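Local coordinates for hypothetical protein TTMA177 (Thermus thermophilus phage TMA, PDB 2ZDJ) that is of unknown function but adopts a small cystatin-like alpha+beta fold, a helix packed on an antiparallel sheet, at residues 29-40 / 47-57. Numbering follows the deposited sequence.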
ATOM      1  N   TYR A  29       0.041  -0.400  12.683  1.00 16.51           N
ATOM      2  CA  TYR A  29       0.294   1.013  12.902  1.00 16.62           C
ATOM      3  C   TYR A  29      -0.952   1.814  12.520  1.00 21.14           C
ATOM      4  O   TYR A  29      -1.451   2.628  13.298  1.00 17.60           O
ATOM      5  CB  TYR A  29       1.473   1.463  12.039  1.00 18.61           C
ATOM      6  CG  TYR A  29       1.828   2.926  12.175  1.00 13.94           C
ATOM      7  CD1 TYR A  29       2.161   3.473  13.418  1.00 21.10           C
ATOM      8  CD2 TYR A  29       1.845   3.761  11.062  1.00 20.41           C
ATOM      9  CE1 TYR A  29       2.501   4.816  13.547  1.00 16.30           C
ATOM     10  CE2 TYR A  29       2.182   5.104  11.174  1.00 20.23           C
ATOM     11  CZ  TYR A  29       2.510   5.628  12.419  1.00 20.07           C
ATOM     12  OH  TYR A  29       2.848   6.958  12.526  1.00 24.31           O
ATOM     13  N   ILE A  30      -1.467   1.569  11.323  1.00 21.38           N
ATOM     14  CA  ILE A  30      -2.634   2.303  10.863  1.00 22.50           C
ATOM     15  C   ILE A  30      -3.952   1.732  11.366  1.00 22.73           C
ATOM     16  O   ILE A  30      -5.015   2.291  11.108  1.00 20.63           O
ATOM     17  CB  ILE A  30      -2.655   2.391   9.336  1.00 18.97           C
ATOM     18  CG1 ILE A  30      -2.877   1.014   8.725  1.00 14.70           C
ATOM     19  CG2 ILE A  30      -1.341   2.986   8.850  1.00 16.64           C
ATOM     20  CD1 ILE A  30      -3.036   1.052   7.208  1.00 17.89           C
ATOM     21  N   GLY A  31      -3.874   0.615  12.084  1.00 27.62           N
ATOM     22  CA  GLY A  31      -5.064   0.007  12.649  1.00 20.29           C
ATOM     23  C   GLY A  31      -6.000  -0.677  11.680  1.00 25.52           C
ATOM     24  O   GLY A  31      -7.198  -0.755  11.936  1.00 23.33           O
ATOM     25  N   SER A  32      -5.465  -1.193  10.580  1.00 23.28           N
ATOM     26  CA  SER A  32      -6.289  -1.868   9.586  1.00 23.25           C
ATOM     27  C   SER A  32      -6.395  -3.370   9.822  1.00 29.72           C
ATOM     28  O   SER A  32      -5.412  -4.013  10.193  1.00 26.80           O
ATOM     29  CB  SER A  32      -5.718  -1.639   8.194  1.00 17.23           C
ATOM     30  OG  SER A  32      -6.361  -2.487   7.259  1.00 24.57           O
ATOM     31  N   GLU A  33      -7.584  -3.922   9.582  1.00 30.01           N
ATOM     32  CA  GLU A  33      -7.832  -5.353   9.739  1.00 31.77           C
ATOM     33  C   GLU A  33      -7.694  -6.017   8.370  1.00 29.27           C
ATOM     34  O   GLU A  33      -7.806  -7.236   8.250  1.00 28.28           O
ATOM     35  CB  GLU A  33      -9.253  -5.616  10.258  1.00 39.94           C
ATOM     36  CG  GLU A  33      -9.839  -4.548  11.175  1.00 59.46           C
ATOM     37  CD  GLU A  33      -9.167  -4.484  12.535  1.00 69.00           C
ATOM     38  OE1 GLU A  33      -7.966  -4.148  12.591  1.00 76.90           O
ATOM     39  OE2 GLU A  33      -9.844  -4.767  13.549  1.00 72.75           O
ATOM     40  N   GLU A  34      -7.476  -5.210   7.334  1.00 25.19           N
ATOM     41  CA  GLU A  34      -7.340  -5.742   5.981  1.00 23.67           C
ATOM     42  C   GLU A  34      -6.086  -6.600   5.917  1.00 25.41           C
ATOM     43  O   GLU A  34      -5.154  -6.407   6.702  1.00 30.94           O
ATOM     44  CB  GLU A  34      -7.255  -4.605   4.956  1.00 22.07           C
ATOM     45  CG  GLU A  34      -8.477  -3.669   4.918  1.00 25.61           C
ATOM     46  CD  GLU A  34      -9.776  -4.405   4.625  1.00 35.73           C
ATOM     47  OE1 GLU A  34      -9.761  -5.310   3.761  1.00 35.32           O
ATOM     48  OE2 GLU A  34     -10.813  -4.071   5.247  1.00 33.88           O
ATOM     49  N   GLU A  35      -6.044  -7.533   4.977  1.00 23.00           N
ATOM     50  CA  GLU A  35      -4.892  -8.411   4.885  1.00 23.64           C
ATOM     51  C   GLU A  35      -4.221  -8.453   3.522  1.00 20.98           C
ATOM     52  O   GLU A  35      -4.056  -9.512   2.922  1.00 24.84           O
ATOM     53  CB  GLU A  35      -5.302  -9.821   5.323  1.00 28.96           C
ATOM     54  CG  GLU A  35      -5.923  -9.844   6.711  1.00 34.86           C
ATOM     55  CD  GLU A  35      -6.227 -11.242   7.207  1.00 40.40           C
ATOM     56  OE1 GLU A  35      -6.916 -11.995   6.487  1.00 47.24           O
ATOM     57  OE2 GLU A  35      -5.782 -11.586   8.324  1.00 46.49           O
ATOM     58  N   PRO A  36      -3.796  -7.293   3.019  1.00 21.04           N
ATOM     59  CA  PRO A  36      -3.139  -7.291   1.710  1.00 22.22           C
ATOM     60  C   PRO A  36      -1.803  -8.042   1.800  1.00 24.08           C
ATOM     61  O   PRO A  36      -1.321  -8.327   2.896  1.00 26.57           O
ATOM     62  CB  PRO A  36      -2.962  -5.807   1.430  1.00 17.76           C
ATOM     63  CG  PRO A  36      -2.672  -5.262   2.812  1.00 19.38           C
ATOM     64  CD  PRO A  36      -3.719  -5.967   3.658  1.00 17.60           C
ATOM     65  N   HIS A  37      -1.213  -8.373   0.658  1.00 21.06           N
ATOM     66  CA  HIS A  37       0.061  -9.084   0.661  1.00 26.76           C
ATOM     67  C   HIS A  37       1.205  -8.209   0.165  1.00 25.35           C
ATOM     68  O   HIS A  37       2.335  -8.658   0.042  1.00 32.60           O
ATOM     69  CB  HIS A  37      -0.031 -10.356  -0.189  1.00 40.46           C
ATOM     70  CG  HIS A  37      -0.937 -11.401   0.384  1.00 44.25           C
ATOM     71  ND1 HIS A  37      -0.843 -11.827   1.692  1.00 52.51           N
ATOM     72  CD2 HIS A  37      -1.943 -12.115  -0.173  1.00 47.01           C
ATOM     73  CE1 HIS A  37      -1.753 -12.759   1.915  1.00 50.10           C
ATOM     74  NE2 HIS A  37      -2.433 -12.952   0.800  1.00 44.91           N
ATOM     75  N   ALA A  38       0.899  -6.950  -0.114  1.00 25.19           N
ATOM     76  CA  ALA A  38       1.895  -5.994  -0.568  1.00 28.20           C
ATOM     77  C   ALA A  38       1.268  -4.622  -0.425  1.00 28.06           C
ATOM     78  O   ALA A  38       0.051  -4.459  -0.579  1.00 26.41           O
ATOM     79  CB  ALA A  38       2.273  -6.250  -2.012  1.00 26.29           C
ATOM     80  N   LEU A  39       2.100  -3.643  -0.119  1.00 24.81           N
ATOM     81  CA  LEU A  39       1.622  -2.286   0.063  1.00 17.66           C
ATOM     82  C   LEU A  39       2.370  -1.314  -0.819  1.00 21.17           C
ATOM     83  O   LEU A  39       3.483  -1.584  -1.262  1.00 18.85           O
ATOM     84  CB  LEU A  39       1.810  -1.865   1.518  1.00 21.81           C
ATOM     85  CG  LEU A  39       1.145  -2.718   2.604  1.00 22.43           C
ATOM     86  CD1 LEU A  39       1.611  -2.256   3.965  1.00 18.88           C
ATOM     87  CD2 LEU A  39      -0.377  -2.603   2.490  1.00 18.75           C
ATOM     88  N   PHE A  40       1.719  -0.194  -1.100  1.00 18.98           N
ATOM     89  CA  PHE A  40       2.309   0.891  -1.855  1.00 19.69           C
ATOM     90  C   PHE A  40       2.147   2.002  -0.833  1.00 20.90           C
ATOM     91  O   PHE A  40       1.027   2.311  -0.399  1.00 16.92           O
ATOM     92  CB  PHE A  40       1.511   1.183  -3.125  1.00 22.78           C
ATOM     93  CG  PHE A  40       1.889   0.312  -4.294  1.00 22.69           C
ATOM     94  CD1 PHE A  40       3.018   0.598  -5.050  1.00 19.92           C
ATOM     95  CD2 PHE A  40       1.112  -0.788  -4.642  1.00 31.02           C
ATOM     96  CE1 PHE A  40       3.371  -0.198  -6.144  1.00 25.20           C
ATOM     97  CE2 PHE A  40       1.456  -1.597  -5.736  1.00 29.69           C
ATOM     98  CZ  PHE A  40       2.585  -1.298  -6.487  1.00 28.49           C
ATOM     99  N   ASP A  47       6.494  10.409   8.211  1.00 26.05           N
ATOM    100  CA  ASP A  47       5.357   9.558   8.559  1.00 27.44           C
ATOM    101  C   ASP A  47       4.828   8.933   7.268  1.00 24.87           C
ATOM    102  O   ASP A  47       5.309   9.249   6.179  1.00 28.66           O
ATOM    103  CB  ASP A  47       4.263  10.395   9.233  1.00 25.14           C
ATOM    104  CG  ASP A  47       3.351   9.570  10.133  1.00 33.26           C
ATOM    105  OD1 ASP A  47       3.302   8.331   9.989  1.00 28.83           O
ATOM    106  OD2 ASP A  47       2.665  10.171  10.989  1.00 36.12           O
ATOM    107  N   TYR A  48       3.861   8.029   7.384  1.00 27.87           N
ATOM    108  CA  TYR A  48       3.272   7.394   6.206  1.00 26.41           C
ATOM    109  C   TYR A  48       2.083   8.258   5.813  1.00 20.50           C
ATOM    110  O   TYR A  48       1.081   8.290   6.516  1.00 33.27           O
ATOM    111  CB  TYR A  48       2.814   5.971   6.540  1.00 27.41           C
ATOM    112  CG  TYR A  48       3.958   5.006   6.727  1.00 26.34           C
ATOM    113  CD1 TYR A  48       4.476   4.301   5.644  1.00 26.51           C
ATOM    114  CD2 TYR A  48       4.554   4.830   7.978  1.00 26.05           C
ATOM    115  CE1 TYR A  48       5.561   3.447   5.794  1.00 25.27           C
ATOM    116  CE2 TYR A  48       5.641   3.978   8.144  1.00 19.99           C
ATOM    117  CZ  TYR A  48       6.145   3.290   7.047  1.00 32.12           C
ATOM    118  OH  TYR A  48       7.248   2.466   7.185  1.00 22.35           O
ATOM    119  N   GLU A  49       2.201   8.977   4.704  1.00 22.89           N
ATOM    120  CA  GLU A  49       1.130   9.855   4.246  1.00 18.91           C
ATOM    121  C   GLU A  49       0.000   9.070   3.589  1.00 15.57           C
ATOM    122  O   GLU A  49      -1.172   9.441   3.679  1.00 16.45           O
ATOM    123  CB  GLU A  49       1.686  10.879   3.262  1.00 24.13           C
ATOM    124  CG  GLU A  49       0.698  11.965   2.878  1.00 33.01           C
ATOM    125  CD  GLU A  49       0.306  12.833   4.055  1.00 36.93           C
ATOM    126  OE1 GLU A  49       1.216  13.310   4.775  1.00 33.90           O
ATOM    127  OE2 GLU A  49      -0.912  13.040   4.256  1.00 44.32           O
ATOM    128  N   GLU A  50       0.360   7.989   2.908  1.00  8.58           N
ATOM    129  CA  GLU A  50      -0.627   7.144   2.260  1.00 14.14           C
ATOM    130  C   GLU A  50      -0.200   5.690   2.354  1.00 16.55           C
ATOM    131  O   GLU A  50       0.995   5.373   2.385  1.00 18.22           O
ATOM    132  CB  GLU A  50      -0.795   7.524   0.775  1.00 14.12           C
ATOM    133  CG  GLU A  50      -1.580   8.804   0.514  1.00 19.94           C
ATOM    134  CD  GLU A  50      -1.641   9.180  -0.975  1.00 27.47           C
ATOM    135  OE1 GLU A  50      -1.872   8.295  -1.831  1.00 25.61           O
ATOM    136  OE2 GLU A  50      -1.471  10.369  -1.288  1.00 26.12           O
ATOM    137  N   VAL A  51      -1.187   4.807   2.422  1.00 14.10           N
ATOM    138  CA  VAL A  51      -0.928   3.378   2.448  1.00 15.45           C
ATOM    139  C   VAL A  51      -2.011   2.698   1.609  1.00 14.21           C
ATOM    140  O   VAL A  51      -3.204   2.867   1.849  1.00 16.17           O
ATOM    141  CB  VAL A  51      -0.936   2.810   3.895  1.00 15.11           C
ATOM    142  CG1 VAL A  51      -0.713   1.312   3.869  1.00 13.35           C
ATOM    143  CG2 VAL A  51       0.164   3.473   4.719  1.00 17.42           C
ATOM    144  N   TRP A  52      -1.585   1.951   0.603  1.00 18.68           N
ATOM    145  CA  TRP A  52      -2.521   1.242  -0.263  1.00 18.17           C
ATOM    146  C   TRP A  52      -2.145  -0.225  -0.314  1.00 19.49           C
ATOM    147  O   TRP A  52      -0.968  -0.571  -0.249  1.00 22.44           O
ATOM    148  CB  TRP A  52      -2.441   1.760  -1.694  1.00 14.66           C
ATOM    149  CG  TRP A  52      -2.756   3.184  -1.893  1.00 12.85           C
ATOM    150  CD1 TRP A  52      -1.983   4.256  -1.549  1.00 16.12           C
ATOM    151  CD2 TRP A  52      -3.885   3.709  -2.595  1.00 17.00           C
ATOM    152  NE1 TRP A  52      -2.560   5.419  -2.003  1.00 13.49           N
ATOM    153  CE2 TRP A  52      -3.730   5.111  -2.649  1.00 20.98           C
ATOM    154  CE3 TRP A  52      -5.015   3.127  -3.192  1.00 22.45           C
ATOM    155  CZ2 TRP A  52      -4.664   5.947  -3.278  1.00 25.65           C
ATOM    156  CZ3 TRP A  52      -5.946   3.957  -3.819  1.00 23.58           C
ATOM    157  CH2 TRP A  52      -5.762   5.353  -3.857  1.00 25.94           C
ATOM    158  N   GLY A  53      -3.134  -1.095  -0.468  1.00 21.37           N
ATOM    159  CA  GLY A  53      -2.805  -2.503  -0.559  1.00 16.39           C
ATOM    160  C   GLY A  53      -3.369  -3.191  -1.783  1.00 14.65           C
ATOM    161  O   GLY A  53      -4.330  -2.722  -2.395  1.00 19.15           O
ATOM    162  N   ILE A  54      -2.725  -4.286  -2.166  1.00 20.45           N
ATOM    163  CA  ILE A  54      -3.189  -5.101  -3.270  1.00 23.16           C
ATOM    164  C   ILE A  54      -3.203  -6.492  -2.670  1.00 26.59           C
ATOM    165  O   ILE A  54      -2.366  -6.822  -1.822  1.00 23.64           O
ATOM    166  CB  ILE A  54      -2.267  -5.046  -4.540  1.00 26.10           C
ATOM    167  CG1 ILE A  54      -0.877  -5.614  -4.258  1.00 25.47           C
ATOM    168  CG2 ILE A  54      -2.178  -3.620  -5.051  1.00 26.80           C
ATOM    169  CD1 ILE A  54       0.042  -4.669  -3.575  1.00 37.40           C
ATOM    170  N   ASP A  55      -4.166  -7.303  -3.081  1.00 30.01           N
ATOM    171  CA  ASP A  55      -4.290  -8.647  -2.535  1.00 33.74           C
ATOM    172  C   ASP A  55      -3.257  -9.641  -3.057  1.00 36.99           C
ATOM    173  O   ASP A  55      -3.178 -10.775  -2.581  1.00 44.79           O
ATOM    174  CB  ASP A  55      -5.719  -9.136  -2.763  1.00 34.75           C
ATOM    175  CG  ASP A  55      -6.729  -8.336  -1.947  1.00 40.16           C
ATOM    176  OD1 ASP A  55      -7.880  -8.149  -2.400  1.00 46.43           O
ATOM    177  OD2 ASP A  55      -6.363  -7.896  -0.834  1.00 37.20           O
ATOM    178  N   SER A  56      -2.448  -9.207  -4.014  1.00 34.23           N
ATOM    179  CA  SER A  56      -1.400 -10.055  -4.576  1.00 33.22           C
ATOM    180  C   SER A  56      -0.017  -9.662  -4.027  1.00 32.92           C
ATOM    181  O   SER A  56       0.232  -8.494  -3.724  1.00 31.57           O
ATOM    182  CB  SER A  56      -1.403  -9.931  -6.105  1.00 29.68           C
ATOM    183  OG  SER A  56      -0.259 -10.544  -6.679  1.00 35.26           O
ATOM    184  N   PHE A  57       0.879 -10.638  -3.899  1.00 33.11           N
ATOM    185  CA  PHE A  57       2.232 -10.371  -3.412  1.00 33.31           C
ATOM    186  C   PHE A  57       3.030  -9.717  -4.532  1.00 35.17           C
ATOM    187  O   PHE A  57       3.875  -8.850  -4.294  1.00 31.18           O
ATOM    188  CB  PHE A  57       2.929 -11.666  -3.001  1.00 39.19           C
ATOM    189  CG  PHE A  57       4.296 -11.455  -2.423  1.00 39.80           C
ATOM    190  CD1 PHE A  57       4.451 -10.969  -1.128  1.00 43.15           C
ATOM    191  CD2 PHE A  57       5.430 -11.719  -3.179  1.00 38.64           C
ATOM    192  CE1 PHE A  57       5.724 -10.750  -0.591  1.00 46.94           C
ATOM    193  CE2 PHE A  57       6.705 -11.503  -2.653  1.00 43.98           C
ATOM    194  CZ  PHE A  57       6.851 -11.017  -1.356  1.00 42.08           C
TER
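Gly53 offers Pro36 a shallow hollow: Gly53 has no side chain here, and the ring of Pro36 lies over its bare backbone, CB 3.9 Å from Gly53 CA. Leu39 borders the same hollow. Its CD2 branch touches both Gly53 CA (3.9 Å) and Val51 CG1 (4.2 Å), and the tip of Ile30, CD1, descends from the end of helix 20-30 to meet that Val51 methyl at 4.1 Å. Val51 presents CG1 to both partners because this branch lies anti to its backbone N (chi1 178°). The helix side chains Val23 and Ile26 also pack on Leu39. Beside the start of strand 47-54, Tyr29 OH donates to Asp47 OD1 (2.9 Å), which is held from the opposite face of its carboxylate plane by Tyr48 N; the Tyr29 ring also brushes Tyr48. On the far face of the sheet, Phe40 and Trp52 lie beside each other, CB to CB 4.2 Å; the Phe40 ring stacks on Phe10, and Trp52 meets Phe10 edge-to-face. Reciprocal bonds between their backbones, Phe40 N to Trp52 O and Trp52 N to Phe40 O, both 2.8 Å, fix the register. Such a hairpin, 38-44 with 47-54, carrying a helix across one face, is consistent with a cystatin-like alpha+beta fold.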